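Long-range contacts in methane monooxygenase hydroxylase, MmoD (Methylosinus sporium, PDB 6D7K), which belongs to the soluble methane monooxygenase system, where it binds other proteins of the complex and probably acts as a regulator rather than oxidising methane itself: residues 20-25 / 68-73; 33-38 / 51-56. All blocks are in the same frame, centred on the assembly; numbering follows the deposited sequence.

Overall arrangement
From the N terminus the chain builds an antiparallel sheet in simple up-and-down order, strands 17-21, 25-31, 36-42 and 45-52, and then runs into the long helix 55-74. Contact 1 closes the wider loop: it joins the turn between the first two strands to the C-terminal part of the helix. Contact 2 is nested inside that loop, pairing the start of strand 36-42 with the end of strand 45-52 and packing it on the first residues of the helix. The two lie on opposite sides of the chain's centre, their own centres about 21 Å apart. Together they fasten both ends of helix 55-74 to the sheet.

Contact 1: 20-25 / 68-73; sequences HSDARY and HFKRQD
D22 and K70 form a salt bridge: K70 NZ meets D22 OD2 at 2.6 Å from the syn side, tilted 29° out of the carboxylate plane. H20 NE2 gives D22 OD2 a 2.9 Å hydrogen bond from above the opposite face of that plane. Both donors thus grip OD2, which probably also eases the nearness of lysine to imidazole. K70 runs extended alongside the Y25 ring and bends only at its last torsion (chi4 -83°) to deliver the ammonium. D22 OD1 accepts from the backbone N of R24 and, more closely, from Y25 N, which lies 2.7 Å from D22 OD1. Replacing D22 by an alanine is likely to leave K70 without this countercharge and the turn without its side-chain brace. Y25 reaches across to D73: Y25 OH donates to the syn lone pair of D73 OD2 at 2.6 Å, with ring and carboxylate nearly coplanar. R24 NH2 adds a salt bridge to D73 OD2 at 3.1 Å, whose hydrogen bond is weak, its guanidinium almost perpendicular to the carboxylate, while R42 also bonds the tyrosine hydroxyl. Tyrosine suits this place because its ring packs as well: Y25 CZ lies 3.8 Å from F69 CB. The arrangement is an Asx turn at the end of a beta hairpin, strands 17-21 and 25-31, held by salt bridges against the C-terminal part of helix 55-74.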
ATOM      1  N   HIS H  20      -5.134 -31.425  -2.740  1.00 41.13           N
ATOM      2  CA  HIS H  20      -5.852 -31.124  -3.978  1.00 41.91           C
ATOM      3  C   HIS H  20      -4.862 -30.791  -5.079  1.00 39.33           C
ATOM      4  O   HIS H  20      -3.862 -30.110  -4.844  1.00 41.25           O
ATOM      5  CB  HIS H  20      -6.829 -29.960  -3.811  1.00 40.43           C
ATOM      6  CG  HIS H  20      -7.755 -29.787  -4.967  1.00 40.63           C
ATOM      7  ND1 HIS H  20      -8.986 -30.400  -5.026  1.00 45.26           N
ATOM      8  CD2 HIS H  20      -7.636 -29.069  -6.108  1.00 39.61           C
ATOM      9  CE1 HIS H  20      -9.582 -30.074  -6.160  1.00 42.80           C
ATOM     10  NE2 HIS H  20      -8.787 -29.259  -6.831  1.00 37.30           N
ATOM     11  N   SER H  21      -5.147 -31.278  -6.281  1.00 43.57           N
ATOM     12  CA  SER H  21      -4.293 -31.017  -7.436  1.00 36.97           C
ATOM     13  C   SER H  21      -5.142 -31.183  -8.675  1.00 37.98           C
ATOM     14  O   SER H  21      -5.646 -32.275  -8.929  1.00 41.38           O
ATOM     15  CB  SER H  21      -3.108 -31.954  -7.484  1.00 38.20           C
ATOM     16  OG  SER H  21      -2.105 -31.406  -8.319  1.00 43.36           O
ATOM     17  N   ASP H  22      -5.330 -30.103  -9.418  1.00 39.66           N
ATOM     18  CA  ASP H  22      -5.948 -30.184 -10.728  1.00 39.95           C
ATOM     19  C   ASP H  22      -5.192 -29.220 -11.642  1.00 44.40           C
ATOM     20  O   ASP H  22      -4.107 -28.733 -11.298  1.00 43.98           O
ATOM     21  CB  ASP H  22      -7.462 -29.938 -10.632  1.00 35.62           C
ATOM     22  CG  ASP H  22      -7.811 -28.531 -10.180  1.00 43.37           C
ATOM     23  OD1 ASP H  22      -7.003 -27.592 -10.377  1.00 44.29           O
ATOM     24  OD2 ASP H  22      -8.918 -28.360  -9.626  1.00 44.31           O
ATOM     25  N   ALA H  23      -5.747 -28.958 -12.830  1.00 44.39           N
ATOM     26  CA  ALA H  23      -4.986 -28.202 -13.826  1.00 49.26           C
ATOM     27  C   ALA H  23      -4.530 -26.848 -13.291  1.00 52.48           C
ATOM     28  O   ALA H  23      -3.459 -26.363 -13.673  1.00 50.93           O
ATOM     29  CB  ALA H  23      -5.813 -28.010 -15.094  1.00 44.00           C
ATOM     30  N   ARG H  24      -5.319 -26.235 -12.404  1.00 48.62           N
ATOM     31  CA  ARG H  24      -5.087 -24.873 -11.962  1.00 48.80           C
ATOM     32  C   ARG H  24      -4.875 -24.717 -10.465  1.00 47.36           C
ATOM     33  O   ARG H  24      -4.162 -23.797 -10.067  1.00 52.40           O
ATOM     34  CB  ARG H  24      -6.255 -23.967 -12.391  1.00 55.71           C
ATOM     35  CG  ARG H  24      -5.915 -23.050 -13.577  1.00 69.46           C
ATOM     36  CD  ARG H  24      -7.144 -22.327 -14.152  1.00 74.38           C
ATOM     37  NE  ARG H  24      -7.800 -21.447 -13.186  1.00 72.92           N
ATOM     38  CZ  ARG H  24      -7.646 -20.126 -13.140  1.00 75.49           C
ATOM     39  NH1 ARG H  24      -6.852 -19.515 -14.005  1.00 73.85           N
ATOM     40  NH2 ARG H  24      -8.286 -19.413 -12.220  1.00 75.90           N
ATOM     41  N   TYR H  25      -5.452 -25.569  -9.619  1.00 48.63           N
ATOM     42  CA  TYR H  25      -5.385 -25.372  -8.174  1.00 44.47           C
ATOM     43  C   TYR H  25      -4.588 -26.478  -7.492  1.00 39.01           C
ATOM     44  O   TYR H  25      -4.600 -27.626  -7.932  1.00 38.11           O
ATOM     45  CB  TYR H  25      -6.782 -25.283  -7.581  1.00 37.80           C
ATOM     46  CG  TYR H  25      -7.504 -24.008  -7.972  1.00 44.96           C
ATOM     47  CD1 TYR H  25      -7.180 -22.785  -7.373  1.00 46.02           C
ATOM     48  CD2 TYR H  25      -8.504 -24.017  -8.936  1.00 43.70           C
ATOM     49  CE1 TYR H  25      -7.843 -21.610  -7.722  1.00 44.54           C
ATOM     50  CE2 TYR H  25      -9.174 -22.847  -9.290  1.00 45.94           C
ATOM     51  CZ  TYR H  25      -8.838 -21.648  -8.684  1.00 46.93           C
ATOM     52  OH  TYR H  25      -9.489 -20.489  -9.046  1.00 48.44           O
ATOM     53  N   HIS H  68     -15.753 -21.965  -4.300  1.00 41.80           N
ATOM     54  CA  HIS H  68     -15.974 -20.537  -4.464  1.00 42.94           C
ATOM     55  C   HIS H  68     -15.079 -19.992  -5.562  1.00 43.86           C
ATOM     56  O   HIS H  68     -15.552 -19.320  -6.483  1.00 44.75           O
ATOM     57  CB  HIS H  68     -15.747 -19.818  -3.124  1.00 40.76           C
ATOM     58  CG  HIS H  68     -15.455 -18.356  -3.253  1.00 38.34           C
ATOM     59  ND1 HIS H  68     -16.365 -17.456  -3.769  1.00 40.20           N
ATOM     60  CD2 HIS H  68     -14.349 -17.639  -2.947  1.00 37.43           C
ATOM     61  CE1 HIS H  68     -15.825 -16.250  -3.784  1.00 41.13           C
ATOM     62  NE2 HIS H  68     -14.603 -16.331  -3.285  1.00 40.19           N
ATOM     63  N   PHE H  69     -13.784 -20.302  -5.494  1.00 43.26           N
ATOM     64  CA  PHE H  69     -12.864 -19.923  -6.561  1.00 43.18           C
ATOM     65  C   PHE H  69     -13.346 -20.404  -7.925  1.00 45.12           C
ATOM     66  O   PHE H  69     -13.397 -19.629  -8.885  1.00 50.46           O
ATOM     67  CB  PHE H  69     -11.467 -20.464  -6.255  1.00 37.25           C
ATOM     68  CG  PHE H  69     -10.793 -19.753  -5.128  1.00 36.37           C
ATOM     69  CD1 PHE H  69     -11.393 -18.662  -4.535  1.00 40.41           C
ATOM     70  CD2 PHE H  69      -9.564 -20.153  -4.668  1.00 36.66           C
ATOM     71  CE1 PHE H  69     -10.772 -17.991  -3.491  1.00 38.07           C
ATOM     72  CE2 PHE H  69      -8.938 -19.480  -3.620  1.00 34.18           C
ATOM     73  CZ  PHE H  69      -9.540 -18.408  -3.039  1.00 33.84           C
ATOM     74  N   LYS H  70     -13.708 -21.682  -8.035  1.00 47.65           N
ATOM     75  CA  LYS H  70     -14.099 -22.211  -9.342  1.00 54.47           C
ATOM     76  C   LYS H  70     -15.356 -21.528  -9.871  1.00 56.06           C
ATOM     77  O   LYS H  70     -15.451 -21.245 -11.069  1.00 62.15           O
ATOM     78  CB  LYS H  70     -14.290 -23.729  -9.266  1.00 48.74           C
ATOM     79  CG  LYS H  70     -12.987 -24.475  -9.028  1.00 48.45           C
ATOM     80  CD  LYS H  70     -13.211 -25.963  -8.871  1.00 51.15           C
ATOM     81  CE  LYS H  70     -11.915 -26.687  -8.541  1.00 50.85           C
ATOM     82  NZ  LYS H  70     -11.119 -26.982  -9.754  1.00 58.10           N
ATOM     83  N   ARG H  71     -16.325 -21.249  -8.994  1.00 52.90           N
ATOM     84  CA  ARG H  71     -17.485 -20.454  -9.387  1.00 54.12           C
ATOM     85  C   ARG H  71     -17.069 -19.091  -9.928  1.00 58.63           C
ATOM     86  O   ARG H  71     -17.650 -18.600 -10.902  1.00 61.25           O
ATOM     87  CB  ARG H  71     -18.424 -20.280  -8.196  1.00 53.62           C
ATOM     88  CG  ARG H  71     -19.765 -20.951  -8.356  1.00 55.92           C
ATOM     89  CD  ARG H  71     -20.601 -20.767  -7.112  1.00 60.43           C
ATOM     90  NE  ARG H  71     -20.654 -21.978  -6.294  1.00 57.28           N
ATOM     91  CZ  ARG H  71     -21.591 -22.915  -6.419  1.00 58.03           C
ATOM     92  NH1 ARG H  71     -22.542 -22.765  -7.334  1.00 56.83           N
ATOM     93  NH2 ARG H  71     -21.580 -23.997  -5.632  1.00 58.16           N
ATOM     94  N   GLN H  72     -16.076 -18.457  -9.300  1.00 55.01           N
ATOM     95  CA  GLN H  72     -15.568 -17.191  -9.815  1.00 55.42           C
ATOM     96  C   GLN H  72     -15.020 -17.373 -11.220  1.00 62.60           C
ATOM     97  O   GLN H  72     -15.343 -16.602 -12.130  1.00 67.64           O
ATOM     98  CB  GLN H  72     -14.493 -16.614  -8.880  1.00 48.05           C
ATOM     99  CG  GLN H  72     -15.053 -16.063  -7.566  1.00 52.10           C
ATOM    100  CD  GLN H  72     -14.115 -15.107  -6.829  1.00 52.26           C
ATOM    101  OE1 GLN H  72     -12.953 -15.431  -6.556  1.00 49.16           O
ATOM    102  NE2 GLN H  72     -14.629 -13.921  -6.494  1.00 50.52           N
ATOM    103  N   ASP H  73     -14.195 -18.399 -11.417  1.00 63.31           N
ATOM    104  CA  ASP H  73     -13.662 -18.674 -12.746  1.00 65.99           C
ATOM    105  C   ASP H  73     -14.786 -18.960 -13.738  1.00 66.81           C
ATOM    106  O   ASP H  73     -14.855 -18.345 -14.806  1.00 71.63           O
ATOM    107  CB  ASP H  73     -12.679 -19.840 -12.672  1.00 65.69           C
ATOM    108  CG  ASP H  73     -11.588 -19.614 -11.641  1.00 62.92           C
ATOM    109  OD1 ASP H  73     -11.350 -18.438 -11.278  1.00 61.62           O
ATOM    110  OD2 ASP H  73     -10.975 -20.609 -11.196  1.00 60.84           O
TER

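Contact 2: 33-38 / 51-56; sequences DYMWRW and CSLSFD
W36 and S52 are partners at the open end of the beta hairpin made by strands 36-42 and 45-52, just where the chain turns into helix 55-74. They form an antiparallel hydrogen-bonded pair: W36 N donates to S52 O at 3.0 Å, and S52 N returns a bond to W36 O at 3.1 Å. R37 and C51 follow as the non-hydrogen-bonded pair, their side chains on the other face of the sheet, where R37 makes a salt bridge with E49. The W36 indole makes much of the packing with the strand-to-helix junction. With CG beside the backbone N (chi1 -77°), it lies against this junction, and the backbone N of F55 sits over the middle of one face. F55 CB also covers the six-membered ring of W36, a CH-pi contact 3.9 Å from its centroid. The phenyl group then turns its edge toward the indole in an offset edge-to-face pair, planes 63° apart. A broad, flat side chain suits this place because it can cover both peptide and ring. Farther along the strand, W38 points NE1 at S52 OG in a weak hydrogen bond of 3.2 Å, the hydroxyl near the indole plane. M35, a long unbranched side chain, bends at chi2 (62°), placing M35 CG 4.0 Å from C51 CB and M35 CE 3.7 Å from L53 CD2. S54 fills the N-cap position, its OG accepting from S57 N and also bonded to an acidic side chain of another protein's chain. C51 and Y34 bond to that chain through their backbones. The whole is an antiparallel hairpin leading through a serine N-cap into a helix packed against the sheet, with part of the junction serving as a protein-binding surface.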
ATOM      1  N   ASP H  33       0.372 -30.012  15.340  1.00 42.95           N
ATOM      2  CA  ASP H  33      -0.030 -30.537  16.652  1.00 48.99           C
ATOM      3  C   ASP H  33      -1.316 -29.922  17.130  1.00 45.75           C
ATOM      4  O   ASP H  33      -2.286 -30.574  17.262  1.00 51.90           O
ATOM      5  CB  ASP H  33       1.011 -30.425  17.779  1.00 54.42           C
ATOM      6  CG  ASP H  33       1.463 -31.699  18.291  1.00 68.76           C
ATOM      7  OD1 ASP H  33       0.676 -32.360  18.960  1.00 69.70           O
ATOM      8  OD2 ASP H  33       2.635 -32.006  18.058  1.00 79.18           O
ATOM      9  N   TYR H  34      -1.284 -28.649  17.413  1.00 43.43           N
ATOM     10  CA  TYR H  34      -2.415 -27.954  17.914  1.00 39.09           C
ATOM     11  C   TYR H  34      -3.429 -27.641  16.849  1.00 41.76           C
ATOM     12  O   TYR H  34      -4.569 -27.516  17.134  1.00 34.50           O
ATOM     13  CB  TYR H  34      -1.948 -26.718  18.632  1.00 37.21           C
ATOM     14  CG  TYR H  34      -1.449 -25.604  17.773  1.00 42.66           C
ATOM     15  CD1 TYR H  34      -2.302 -24.684  17.252  1.00 37.47           C
ATOM     16  CD2 TYR H  34      -0.116 -25.439  17.528  1.00 42.85           C
ATOM     17  CE1 TYR H  34      -1.847 -23.679  16.480  1.00 36.51           C
ATOM     18  CE2 TYR H  34       0.333 -24.417  16.767  1.00 35.98           C
ATOM     19  CZ  TYR H  34      -0.547 -23.551  16.251  1.00 36.71           C
ATOM     20  OH  TYR H  34      -0.133 -22.543  15.496  1.00 35.52           O
ATOM     21  N   MET H  35      -3.003 -27.575  15.605  1.00 42.93           N
ATOM     22  CA  MET H  35      -3.888 -27.289  14.511  1.00 38.18           C
ATOM     23  C   MET H  35      -3.335 -27.791  13.215  1.00 38.43           C
ATOM     24  O   MET H  35      -2.263 -28.253  13.169  1.00 41.65           O
ATOM     25  CB  MET H  35      -4.039 -25.800  14.415  1.00 38.31           C
ATOM     26  CG  MET H  35      -5.389 -25.295  14.026  1.00 40.80           C
ATOM     27  SD  MET H  35      -6.696 -25.692  15.115  1.00 34.38           S
ATOM     28  CE  MET H  35      -7.962 -24.911  14.221  1.00 28.61           C
ATOM     29  N   TRP H  36      -4.092 -27.720  12.153  1.00 35.94           N
ATOM     30  CA  TRP H  36      -3.582 -28.110  10.860  1.00 40.22           C
ATOM     31  C   TRP H  36      -3.625 -26.875   9.976  1.00 36.75           C
ATOM     32  O   TRP H  36      -4.586 -26.208   9.947  1.00 34.82           O
ATOM     33  CB  TRP H  36      -4.395 -29.241  10.245  1.00 37.13           C
ATOM     34  CG  TRP H  36      -4.187 -30.591  10.753  1.00 37.53           C
ATOM     35  CD1 TRP H  36      -4.600 -31.064  11.898  1.00 41.74           C
ATOM     36  CD2 TRP H  36      -3.593 -31.674  10.078  1.00 41.27           C
ATOM     37  NE1 TRP H  36      -4.291 -32.348  12.031  1.00 37.72           N
ATOM     38  CE2 TRP H  36      -3.660 -32.753  10.908  1.00 42.01           C
ATOM     39  CE3 TRP H  36      -2.982 -31.827   8.850  1.00 38.82           C
ATOM     40  CZ2 TRP H  36      -3.159 -33.960  10.561  1.00 44.03           C
ATOM     41  CZ3 TRP H  36      -2.487 -32.995   8.532  1.00 37.14           C
ATOM     42  CH2 TRP H  36      -2.580 -34.055   9.360  1.00 38.87           C
ATOM     43  N   ARG H  37      -2.561 -26.580   9.263  1.00 29.48           N
ATOM     44  CA  ARG H  37      -2.482 -25.422   8.416  1.00 29.50           C
ATOM     45  C   ARG H  37      -2.600 -25.734   6.969  1.00 33.26           C
ATOM     46  O   ARG H  37      -1.895 -26.491   6.486  1.00 34.97           O
ATOM     47  CB  ARG H  37      -1.163 -24.721   8.651  1.00 31.41           C
ATOM     48  CG  ARG H  37      -1.223 -23.233   8.559  1.00 31.93           C
ATOM     49  CD  ARG H  37      -0.072 -22.641   7.798  1.00 39.41           C
ATOM     50  NE  ARG H  37       1.008 -22.297   8.690  1.00 43.98           N
ATOM     51  CZ  ARG H  37       1.422 -21.071   8.962  1.00 50.41           C
ATOM     52  NH1 ARG H  37       0.881 -20.037   8.382  1.00 46.35           N
ATOM     53  NH2 ARG H  37       2.388 -20.888   9.824  1.00 41.83           N
ATOM     54  N   TRP H  38      -3.474 -25.089   6.248  1.00 33.33           N
ATOM     55  CA  TRP H  38      -3.588 -25.412   4.843  1.00 31.22           C
ATOM     56  C   TRP H  38      -3.420 -24.149   4.007  1.00 34.62           C
ATOM     57  O   TRP H  38      -3.631 -23.033   4.487  1.00 35.01           O
ATOM     58  CB  TRP H  38      -4.933 -26.097   4.542  1.00 31.07           C
ATOM     59  CG  TRP H  38      -6.172 -25.461   5.138  1.00 34.36           C
ATOM     60  CD1 TRP H  38      -6.832 -25.852   6.273  1.00 36.43           C
ATOM     61  CD2 TRP H  38      -6.928 -24.365   4.602  1.00 32.81           C
ATOM     62  NE1 TRP H  38      -7.937 -25.059   6.480  1.00 34.28           N
ATOM     63  CE2 TRP H  38      -8.014 -24.140   5.466  1.00 33.32           C
ATOM     64  CE3 TRP H  38      -6.786 -23.551   3.481  1.00 36.05           C
ATOM     65  CZ2 TRP H  38      -8.943 -23.142   5.244  1.00 31.66           C
ATOM     66  CZ3 TRP H  38      -7.715 -22.562   3.266  1.00 35.70           C
ATOM     67  CH2 TRP H  38      -8.775 -22.362   4.145  1.00 30.77           C
ATOM     68  N   CYS H  51      -6.823 -22.825   8.356  1.00 29.76           N
ATOM     69  CA  CYS H  51      -6.535 -23.864   9.333  1.00 30.68           C
ATOM     70  C   CYS H  51      -7.808 -24.624   9.667  1.00 31.10           C
ATOM     71  O   CYS H  51      -8.923 -24.144   9.454  1.00 34.11           O
ATOM     72  CB  CYS H  51      -5.886 -23.305  10.599  1.00 28.92           C
ATOM     73  SG  CYS H  51      -6.887 -22.113  11.499  1.00 28.26           S
ATOM     74  N   SER H  52      -7.610 -25.842  10.168  1.00 31.30           N
ATOM     75  CA  SER H  52      -8.670 -26.768  10.515  1.00 29.93           C
ATOM     76  C   SER H  52      -8.253 -27.528  11.765  1.00 33.32           C
ATOM     77  O   SER H  52      -7.072 -27.550  12.143  1.00 29.77           O
ATOM     78  CB  SER H  52      -8.949 -27.767   9.389  1.00 28.26           C
ATOM     79  OG  SER H  52      -9.508 -27.154   8.254  1.00 32.45           O
ATOM     80  N   LEU H  53      -9.240 -28.196  12.381  1.00 31.85           N
ATOM     81  CA  LEU H  53      -8.977 -29.050  13.534  1.00 34.28           C
ATOM     82  C   LEU H  53      -8.299 -30.366  13.164  1.00 38.05           C
ATOM     83  O   LEU H  53      -7.686 -30.993  14.033  1.00 38.97           O
ATOM     84  CB  LEU H  53     -10.272 -29.358  14.283  1.00 32.52           C
ATOM     85  CG  LEU H  53     -11.123 -28.206  14.834  1.00 33.85           C
ATOM     86  CD1 LEU H  53     -12.350 -28.721  15.561  1.00 29.28           C
ATOM     87  CD2 LEU H  53     -10.311 -27.277  15.743  1.00 33.38           C
ATOM     88  N   SER H  54      -8.378 -30.796  11.906  1.00 36.10           N
ATOM     89  CA  SER H  54      -7.906 -32.126  11.547  1.00 34.54           C
ATOM     90  C   SER H  54      -7.651 -32.190  10.051  1.00 40.45           C
ATOM     91  O   SER H  54      -8.180 -31.386   9.283  1.00 39.27           O
ATOM     92  CB  SER H  54      -8.931 -33.194  11.926  1.00 36.45           C
ATOM     93  OG  SER H  54      -9.952 -33.231  10.954  1.00 34.58           O
ATOM     94  N   PHE H  55      -6.854 -33.187   9.640  1.00 42.13           N
ATOM     95  CA  PHE H  55      -6.720 -33.484   8.219  1.00 34.89           C
ATOM     96  C   PHE H  55      -8.090 -33.539   7.562  1.00 36.37           C
ATOM     97  O   PHE H  55      -8.319 -32.901   6.527  1.00 41.17           O
ATOM     98  CB  PHE H  55      -5.965 -34.803   8.005  1.00 38.74           C
ATOM     99  CG  PHE H  55      -5.691 -35.129   6.544  1.00 41.71           C
ATOM    100  CD1 PHE H  55      -4.621 -34.530   5.871  1.00 39.66           C
ATOM    101  CD2 PHE H  55      -6.493 -36.038   5.849  1.00 38.88           C
ATOM    102  CE1 PHE H  55      -4.365 -34.818   4.529  1.00 42.33           C
ATOM    103  CE2 PHE H  55      -6.250 -36.339   4.505  1.00 39.78           C
ATOM    104  CZ  PHE H  55      -5.185 -35.729   3.843  1.00 45.38           C
ATOM    105  N   ASP H  56      -9.027 -34.271   8.171  1.00 35.52           N
ATOM    106  CA  ASP H  56     -10.341 -34.461   7.559  1.00 36.81           C
ATOM    107  C   ASP H  56     -11.001 -33.124   7.236  1.00 37.31           C
ATOM    108  O   ASP H  56     -11.517 -32.929   6.126  1.00 36.68           O
ATOM    109  CB  ASP H  56     -11.264 -35.275   8.476  1.00 48.57           C
ATOM    110  CG  ASP H  56     -10.641 -36.574   8.981  1.00 53.57           C
ATOM    111  OD1 ASP H  56      -9.534 -36.556   9.582  1.00 54.26           O
ATOM    112  OD2 ASP H  56     -11.308 -37.616   8.811  1.00 56.10           O
TER